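Local coordinates for protein alpha-amylase (PDB 6M4K) that probably hydrolyses internal alpha-1,4-glucosidic linkages of starch-like polysaccharides, as a calcium- and chloride-dependent alpha-amylase of glycoside hydrolase family 13, at residues I151-L165 against L199-E211. Sequence-based numbering, arbitrary orientation.
Sequences IHDYNNPTEVRNCRL and LDACKHMWPGDLE. With CA (calcium ion), chain B.
Arg161 and His204 meet through their backbone carbonyls at the calcium site of this family 13 TIM barrel, where the loop after strand 196-199 docks against helix 157-162. Both carbonyl oxygens ligate the ion, Arg161 O at 2.4 Å from the calcium; Asn105 and Asp170 add further ligands, and three waters join them. That shared ion explains why two carbonyl oxygens can lie close together without a hydrogen bond.

The tight part surrounds the His204 imidazole. His204 ND1 donates to Val160 O (2.9 Å, 162° at the hydrogen), with the acceptor close to the ring plane, so the bond fixes the ring's rotation. Leu165 CG lies over one face and Lys203 CG over the opposite one, while Ile151 CD1 comes obliquely to within 3.3 Å of His204 ND1. Water 1, a calcium ligand, also donates to Val160 O, giving this oxygen two donors.

Toward the more exposed side, Trp206 lies beside the helix. Arg161 CD sits 3.4 Å from the centroid of the Trp206 six-membered ring, 18° off the normal, a CH-pi contact. With its chain extended from CG to NE, Arg161 continues past the indole to Pro207 CD, over one guanidinium face, and its NH2 forms a salt bridge with Glu249. Around the indole rim the packing is looser: Thr158 CA stays 4.0 Å from Trp206 CZ2. An alanine at Trp206 is likely to uncover the Arg161 methylenes and leave Asn162 OD1 without its indole donor. Trp206 NE1 donates to Asn162 OD1 at 2.8 Å, the amide plane turned 60° from the indole.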
loop_
_atom_site.group_PDB
_atom_site.type_symbol
_atom_site.label_atom_id
_atom_site.label_comp_id
_atom_site.label_asym_id
_atom_site.label_seq_id
_atom_site.Cartn_x
_atom_site.Cartn_y
_atom_site.Cartn_z
ATOM N N ILE A 151 18.512 3.142 17.445
ATOM C CA ILE A 151 19.164 3.468 16.186
ATOM C C ILE A 151 19.283 4.978 16.088
ATOM O O ILE A 151 18.315 5.703 16.350
ATOM C CB ILE A 151 18.358 2.914 15.000
ATOM C CG1 ILE A 151 18.153 1.404 15.137
ATOM C CG2 ILE A 151 19.040 3.267 13.687
ATOM C CD1 ILE A 151 17.088 0.858 14.199
ATOM N N HIS A 152 20.460 5.452 15.704
ATOM C CA HIS A 152 20.662 6.874 15.451
ATOM C C HIS A 152 21.390 7.152 14.143
ATOM O O HIS A 152 21.052 8.121 13.457
ATOM C CB HIS A 152 21.398 7.532 16.632
ATOM C CG HIS A 152 20.731 7.310 17.953
ATOM N ND1 HIS A 152 19.574 7.963 18.322
ATOM C CD2 HIS A 152 21.049 6.495 18.987
ATOM C CE1 HIS A 152 19.214 7.567 19.531
ATOM N NE2 HIS A 152 20.093 6.677 19.956
ATOM N N ASP A 153 22.364 6.322 13.769
ATOM C CA ASP A 153 23.219 6.562 12.606
ATOM C C ASP A 153 22.758 5.661 11.464
ATOM O O ASP A 153 23.114 4.482 11.406
ATOM C CB ASP A 153 24.675 6.277 12.971
ATOM C CG ASP A 153 25.642 6.566 11.832
ATOM O OD1 ASP A 153 25.203 6.925 10.714
ATOM O OD2 ASP A 153 26.862 6.416 12.060
ATOM N N TYR A 154 22.011 6.236 10.521
ATOM C CA TYR A 154 21.538 5.478 9.367
ATOM C C TYR A 154 22.604 5.271 8.291
ATOM O O TYR A 154 22.299 4.689 7.245
ATOM C CB TYR A 154 20.232 6.075 8.812
ATOM C CG TYR A 154 19.032 5.684 9.655
ATOM C CD1 TYR A 154 18.726 6.365 10.828
ATOM C CD2 TYR A 154 18.232 4.606 9.300
ATOM C CE1 TYR A 154 17.643 5.997 11.616
ATOM C CE2 TYR A 154 17.144 4.230 10.078
ATOM C CZ TYR A 154 16.855 4.926 11.234
ATOM O OH TYR A 154 15.779 4.547 12.014
ATOM N N ASN A 155 23.843 5.702 8.528
ATOM C CA ASN A 155 24.976 5.339 7.689
ATOM C C ASN A 155 25.719 4.115 8.208
ATOM O O ASN A 155 26.756 3.739 7.650
ATOM C CB ASN A 155 25.907 6.538 7.499
ATOM C CG ASN A 155 25.286 7.606 6.621
ATOM O OD1 ASN A 155 24.505 7.298 5.718
ATOM N ND2 ASN A 155 25.616 8.864 6.888
ATOM N N ASN A 156 25.177 3.462 9.232
ATOM C CA ASN A 156 25.780 2.286 9.855
ATOM C C ASN A 156 24.795 1.128 9.728
ATOM O O ASN A 156 23.886 0.993 10.568
ATOM C CB ASN A 156 26.057 2.612 11.324
ATOM C CG ASN A 156 26.800 1.515 12.044
ATOM O OD1 ASN A 156 26.654 0.342 11.737
ATOM N ND2 ASN A 156 27.595 1.902 13.044
ATOM N N PRO A 157 24.935 0.263 8.715
ATOM C CA PRO A 157 23.975 -0.845 8.548
ATOM C C PRO A 157 23.865 -1.755 9.756
ATOM O O PRO A 157 22.777 -2.269 10.039
ATOM C CB PRO A 157 24.509 -1.599 7.323
ATOM C CG PRO A 157 25.283 -0.594 6.575
ATOM C CD PRO A 157 25.905 0.313 7.607
ATOM N N THR A 158 24.967 -1.978 10.474
ATOM C CA THR A 158 24.915 -2.811 11.669
ATOM C C THR A 158 24.023 -2.188 12.733
ATOM O O THR A 158 23.244 -2.887 13.389
ATOM C CB THR A 158 26.332 -3.018 12.201
ATOM O OG1 THR A 158 27.140 -3.600 11.169
ATOM C CG2 THR A 158 26.325 -3.928 13.427
ATOM N N GLU A 159 24.119 -0.872 12.911
ATOM C CA GLU A 159 23.264 -0.182 13.871
ATOM C C GLU A 159 21.804 -0.224 13.431
ATOM O O GLU A 159 20.911 -0.523 14.231
ATOM C CB GLU A 159 23.756 1.253 14.044
ATOM C CG GLU A 159 23.008 2.072 15.063
ATOM C CD GLU A 159 23.725 3.373 15.381
ATOM O OE1 GLU A 159 24.976 3.386 15.358
ATOM O OE2 GLU A 159 23.038 4.377 15.647
ATOM N N VAL A 160 21.544 0.061 12.152
ATOM C CA VAL A 160 20.177 0.038 11.637
ATOM C C VAL A 160 19.536 -1.332 11.816
ATOM O O VAL A 160 18.327 -1.431 12.075
ATOM C CB VAL A 160 20.177 0.499 10.164
ATOM C CG1 VAL A 160 18.786 0.355 9.551
ATOM C CG2 VAL A 160 20.646 1.938 10.061
ATOM N N ARG A 161 20.319 -2.403 11.717
ATOM C CA ARG A 161 19.753 -3.741 11.752
ATOM C C ARG A 161 19.798 -4.394 13.126
ATOM O O ARG A 161 18.933 -5.223 13.413
ATOM C CB ARG A 161 20.420 -4.639 10.701
ATOM C CG ARG A 161 19.984 -4.283 9.281
ATOM C CD ARG A 161 20.816 -4.952 8.193
ATOM N NE ARG A 161 20.231 -4.746 6.869
ATOM C CZ ARG A 161 20.929 -4.631 5.745
ATOM N NH1 ARG A 161 22.253 -4.681 5.775
ATOM N NH2 ARG A 161 20.304 -4.445 4.590
ATOM N N ASN A 162 20.767 -4.052 13.975
ATOM C CA ASN A 162 20.922 -4.733 15.257
ATOM C C ASN A 162 20.517 -3.906 16.467
ATOM O O ASN A 162 20.394 -4.473 17.560
ATOM C CB ASN A 162 22.359 -5.255 15.414
ATOM C CG ASN A 162 22.677 -6.367 14.442
ATOM O OD1 ASN A 162 21.795 -6.895 13.773
ATOM N ND2 ASN A 162 23.953 -6.746 14.369
ATOM N N CYS A 163 20.321 -2.603 16.320
ATOM C CA CYS A 163 19.815 -1.773 17.403
ATOM C C CYS A 163 18.293 -1.681 17.323
ATOM O O CYS A 163 17.662 -2.205 16.402
ATOM C CB CYS A 163 20.480 -0.397 17.396
ATOM S SG CYS A 163 22.275 -0.439 17.692
ATOM N N ARG A 164 17.686 -1.021 18.306
ATOM C CA ARG A 164 16.233 -1.005 18.425
ATOM C C ARG A 164 15.637 0.186 17.689
ATOM O O ARG A 164 16.035 1.333 17.914
ATOM C CB ARG A 164 15.826 -0.929 19.891
ATOM C CG ARG A 164 16.261 -2.118 20.703
ATOM C CD ARG A 164 16.152 -1.788 22.178
ATOM N NE ARG A 164 16.523 -2.924 23.013
ATOM C CZ ARG A 164 16.667 -2.837 24.330
ATOM N NH1 ARG A 164 16.472 -1.674 24.929
ATOM N NH2 ARG A 164 17.003 -3.906 25.032
ATOM N N LEU A 165 14.668 -0.091 16.829
ATOM C CA LEU A 165 13.918 0.981 16.190
ATOM C C LEU A 165 12.994 1.601 17.226
ATOM O O LEU A 165 12.020 0.973 17.649
ATOM C CB LEU A 165 13.109 0.404 15.038
ATOM C CG LEU A 165 12.155 1.396 14.373
ATOM C CD1 LEU A 165 12.919 2.580 13.783
ATOM C CD2 LEU A 165 11.339 0.686 13.308
ATOM N N LEU A 199 5.979 -7.324 4.429
ATOM C CA LEU A 199 6.893 -7.504 5.559
ATOM C C LEU A 199 7.309 -6.148 6.128
ATOM O O LEU A 199 7.985 -5.355 5.470
ATOM C CB LEU A 199 8.084 -8.393 5.196
ATOM C CG LEU A 199 7.758 -9.858 4.920
ATOM C CD1 LEU A 199 9.043 -10.615 4.649
ATOM C CD2 LEU A 199 6.983 -10.516 6.064
ATOM N N ASP A 200 6.901 -5.897 7.364
ATOM C CA ASP A 200 7.185 -4.652 8.061
ATOM C C ASP A 200 8.673 -4.502 8.388
ATOM O O ASP A 200 9.351 -5.468 8.755
ATOM C CB ASP A 200 6.399 -4.690 9.373
ATOM C CG ASP A 200 6.563 -3.451 10.198
ATOM O OD1 ASP A 200 6.080 -2.394 9.764
ATOM O OD2 ASP A 200 7.147 -3.541 11.304
ATOM N N ALA A 201 9.173 -3.270 8.271
ATOM C CA ALA A 201 10.467 -2.871 8.846
ATOM C C ALA A 201 11.644 -3.682 8.303
ATOM O O ALA A 201 12.606 -3.969 9.019
ATOM C CB ALA A 201 10.436 -2.885 10.378
ATOM N N CYS A 202 11.608 -4.011 7.013
ATOM C CA CYS A 202 12.663 -4.853 6.451
ATOM C C CYS A 202 14.021 -4.166 6.412
ATOM O O CYS A 202 15.043 -4.861 6.413
ATOM C CB CYS A 202 12.280 -5.367 5.063
ATOM S SG CYS A 202 11.116 -6.730 5.098
ATOM N N LYS A 203 14.076 -2.829 6.342
ATOM C CA LYS A 203 15.384 -2.174 6.392
ATOM C C LYS A 203 16.124 -2.488 7.682
ATOM O O LYS A 203 17.358 -2.409 7.721
ATOM C CB LYS A 203 15.281 -0.658 6.201
ATOM C CG LYS A 203 14.873 0.122 7.436
ATOM C CD LYS A 203 14.554 1.572 7.079
ATOM C CE LYS A 203 15.804 2.344 6.697
ATOM N NZ LYS A 203 15.462 3.772 6.365
ATOM N N HIS A 204 15.393 -2.858 8.729
ATOM C CA HIS A 204 15.949 -3.181 10.035
ATOM C C HIS A 204 16.293 -4.654 10.183
ATOM O O HIS A 204 16.719 -5.074 11.270
ATOM C CB HIS A 204 14.974 -2.704 11.107
ATOM C CG HIS A 204 14.747 -1.230 11.043
ATOM N ND1 HIS A 204 15.707 -0.324 11.426
ATOM C CD2 HIS A 204 13.706 -0.501 10.571
ATOM C CE1 HIS A 204 15.259 0.904 11.221
ATOM N NE2 HIS A 204 14.047 0.822 10.704
ATOM N N MET A 205 16.130 -5.446 9.130
ATOM C CA MET A 205 16.531 -6.840 9.141
ATOM C C MET A 205 17.621 -7.074 8.105
ATOM O O MET A 205 17.751 -6.332 7.128
ATOM C CB MET A 205 15.332 -7.768 8.908
ATOM C CG MET A 205 14.351 -7.726 10.081
ATOM S SD MET A 205 12.876 -8.734 9.899
ATOM C CE MET A 205 11.984 -7.825 8.637
ATOM N N TRP A 206 18.419 -8.111 8.338
ATOM C CA TRP A 206 19.458 -8.494 7.382
ATOM C C TRP A 206 18.827 -9.285 6.245
ATOM O O TRP A 206 18.060 -10.217 6.501
ATOM C CB TRP A 206 20.521 -9.361 8.066
ATOM C CG TRP A 206 21.297 -8.633 9.115
ATOM C CD1 TRP A 206 21.076 -8.660 10.458
ATOM C CD2 TRP A 206 22.423 -7.766 8.913
ATOM N NE1 TRP A 206 21.980 -7.857 11.108
ATOM C CE2 TRP A 206 22.821 -7.301 10.182
ATOM C CE3 TRP A 206 23.135 -7.341 7.785
ATOM C CZ2 TRP A 206 23.888 -6.421 10.356
ATOM C CZ3 TRP A 206 24.187 -6.458 7.962
ATOM C CH2 TRP A 206 24.560 -6.019 9.237
ATOM N N PRO A 207 19.119 -8.949 4.984
ATOM C CA PRO A 207 18.601 -9.762 3.871
ATOM C C PRO A 207 18.888 -11.248 4.021
ATOM O O PRO A 207 18.046 -12.072 3.659
ATOM C CB PRO A 207 19.298 -9.154 2.647
ATOM C CG PRO A 207 19.498 -7.716 3.030
ATOM C CD PRO A 207 19.783 -7.719 4.521
ATOM N N GLY A 208 20.062 -11.609 4.564
ATOM C CA GLY A 208 20.369 -13.017 4.775
ATOM C C GLY A 208 19.444 -13.691 5.770
ATOM O O GLY A 208 19.150 -14.880 5.642
ATOM N N ASP A 209 18.977 -12.948 6.779
ATOM C CA ASP A 209 18.019 -13.517 7.728
ATOM C C ASP A 209 16.659 -13.686 7.074
ATOM O O ASP A 209 16.004 -14.718 7.242
ATOM C CB ASP A 209 17.886 -12.629 8.967
ATOM C CG ASP A 209 19.150 -12.595 9.813
ATOM O OD1 ASP A 209 20.016 -13.486 9.663
ATOM O OD2 ASP A 209 19.279 -11.674 10.631
ATOM N N LEU A 210 16.233 -12.681 6.299
ATOM C CA LEU A 210 15.007 -12.818 5.519
ATOM C C LEU A 210 15.092 -13.998 4.557
ATOM O O LEU A 210 14.131 -14.761 4.413
ATOM C CB LEU A 210 14.720 -11.518 4.762
ATOM C CG LEU A 210 14.188 -10.366 5.620
ATOM C CD1 LEU A 210 14.302 -9.034 4.891
ATOM C CD2 LEU A 210 12.721 -10.623 6.011
ATOM N N GLU A 211 16.245 -14.181 3.902
ATOM C CA GLU A 211 16.377 -15.307 2.980
ATOM C C GLU A 211 16.207 -16.637 3.705
ATOM O O GLU A 211 15.555 -17.556 3.193
ATOM C CB GLU A 211 17.725 -15.263 2.255
ATOM C CG GLU A 211 17.905 -16.405 1.260
ATOM C CD GLU A 211 19.262 -16.396 0.588
ATOM O OE1 GLU A 211 19.887 -15.320 0.508
ATOM O OE2 GLU A 211 19.707 -17.475 0.144
HETATM CA CA CA B . 16.571 -5.699 13.529
HETATM O O HOH W 1 16.837 -3.165 13.867
HETATM O O HOH W 2 18.015 -7.594 12.721
HETATM O O HOH W 3 15.472 -7.849 14.149
#